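Local coordinates for protein 1-acyl-sn-glycerol-3-phosphate acyltransferase (Thermotoga maritima, PDB 5KYM) that probably transfers an acyl chain to the sn-2 position of lysophosphatidic acid at the membrane, yielding phosphatidic acid, at residues Glu140-Leu145 and Ala176-Val181. Sequence-based numbering, arbitrary orientation.
Sequences EAIEKL and AVKTGV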
# COMPACT_ATOMS: atom_id res chain seq x y z
N GLU A 140 -2.77 6.16 -17.65
CA GLU A 140 -1.34 5.99 -17.26
C GLU A 140 -1.12 4.68 -16.50
O GLU A 140 -0.12 3.96 -16.75
CB GLU A 140 -0.78 7.06 -16.33
CG GLU A 140 -0.97 8.50 -16.67
CD GLU A 140 -0.74 9.35 -15.43
OE1 GLU A 140 0.35 9.17 -14.83
OE2 GLU A 140 -1.64 10.16 -15.05
N ALA A 141 -2.02 4.40 -15.56
CA ALA A 141 -2.04 3.16 -14.82
C ALA A 141 -2.04 1.99 -15.80
O ALA A 141 -1.16 1.15 -15.75
CB ALA A 141 -3.25 3.10 -13.91
N ILE A 142 -3.01 1.98 -16.72
CA ILE A 142 -3.09 0.94 -17.76
C ILE A 142 -1.77 0.85 -18.53
O ILE A 142 -1.22 -0.24 -18.80
CB ILE A 142 -4.22 1.18 -18.77
CG1 ILE A 142 -5.58 1.00 -18.09
CG2 ILE A 142 -4.13 0.17 -19.90
CD1 ILE A 142 -6.77 0.77 -19.03
N GLU A 143 -1.24 2.03 -18.90
CA GLU A 143 -0.03 2.13 -19.70
C GLU A 143 1.19 1.64 -18.92
O GLU A 143 1.88 0.72 -19.37
CB GLU A 143 0.12 3.55 -20.27
CG GLU A 143 -0.87 3.98 -21.39
CD GLU A 143 -1.32 2.86 -22.37
OE1 GLU A 143 -0.37 2.35 -23.02
OE2 GLU A 143 -2.59 2.54 -22.49
N LYS A 144 1.40 2.21 -17.73
CA LYS A 144 2.38 1.68 -16.77
C LYS A 144 2.28 0.17 -16.52
O LYS A 144 3.31 -0.51 -16.51
CB LYS A 144 2.29 2.41 -15.43
CG LYS A 144 2.91 3.76 -15.49
CD LYS A 144 2.56 4.72 -14.36
CE LYS A 144 3.36 6.00 -14.60
NZ LYS A 144 2.97 7.11 -13.70
N LEU A 145 1.07 -0.34 -16.33
CA LEU A 145 0.88 -1.78 -16.17
C LEU A 145 1.43 -2.56 -17.33
O LEU A 145 2.17 -3.53 -17.10
CB LEU A 145 -0.56 -2.16 -15.92
CG LEU A 145 -0.92 -2.01 -14.42
CD1 LEU A 145 -2.42 -1.76 -14.25
CD2 LEU A 145 -0.47 -3.15 -13.55
N ALA A 176 -7.42 -4.11 -14.10
CA ALA A 176 -7.05 -5.52 -14.31
C ALA A 176 -7.65 -6.09 -15.59
O ALA A 176 -6.95 -6.69 -16.43
CB ALA A 176 -7.47 -6.36 -13.11
N VAL A 177 -8.96 -5.91 -15.75
CA VAL A 177 -9.68 -6.33 -16.95
C VAL A 177 -9.03 -5.89 -18.22
O VAL A 177 -8.85 -6.71 -19.08
CB VAL A 177 -11.16 -5.90 -16.89
CG1 VAL A 177 -11.68 -5.49 -18.23
CG2 VAL A 177 -11.95 -7.05 -16.37
N LYS A 178 -8.66 -4.63 -18.31
CA LYS A 178 -8.09 -4.02 -19.55
C LYS A 178 -6.60 -4.24 -19.76
O LYS A 178 -6.08 -3.82 -20.78
CB LYS A 178 -8.38 -2.49 -19.62
CG LYS A 178 -9.77 -2.15 -20.14
CD LYS A 178 -10.05 -0.66 -20.13
CE LYS A 178 -11.46 -0.35 -20.68
NZ LYS A 178 -11.81 -1.05 -21.95
N THR A 179 -5.89 -4.81 -18.80
CA THR A 179 -4.46 -5.09 -18.93
C THR A 179 -4.15 -6.56 -18.88
O THR A 179 -3.04 -6.93 -19.26
CB THR A 179 -3.61 -4.45 -17.80
OG1 THR A 179 -3.93 -4.99 -16.51
CG2 THR A 179 -3.82 -2.95 -17.78
N GLY A 180 -5.06 -7.36 -18.36
CA GLY A 180 -4.78 -8.75 -18.08
C GLY A 180 -3.69 -9.09 -17.07
O GLY A 180 -3.31 -10.27 -16.98
N VAL A 181 -3.24 -8.12 -16.26
CA VAL A 181 -2.24 -8.46 -15.20
C VAL A 181 -2.98 -9.07 -13.98
O VAL A 181 -4.13 -8.71 -13.69
CB VAL A 181 -1.23 -7.33 -14.80
CG1 VAL A 181 -1.28 -6.10 -15.73
CG2 VAL A 181 -1.38 -6.92 -13.35
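T179 meets helix 137-147 through its methyl alone while its hydroxyl bonds within its own turn. CG2 reaches between I142 and L145, one helical turn apart, lying 3.8 Å from I142 CG2 and also close to L145 CB and CD1. With OG1 set between the backbone N and the carbonyl carbon (chi1 64°), CG2 is left to face the helix, and OG1 accepts a nearly straight hydrogen bond from V181 N (3.2 Å), closing an ST turn; it also bonds to I175 O. Replacement by alanine would probably leave V181 N without its side-chain acceptor and open a gap beside I142 and L145. I142 CD1 lies 3.7 Å from K178 CB and equally near CD, against the aliphatic part of a lysine whose amino end leads away. L145 crosses V181 at about a right angle, CD2 resting 3.8 Å from CG1 and nearly as close to CG2. Between them, G180 leaves helical phi/psi with positive phi (63°). L145 and V181 both pack on I79 of strand 79-82, and L145 also touches F151 of strand 151-153, so helix 137-147 and the turn after helix 174-177 meet over the 79-82/151-153 end of the mixed sheet.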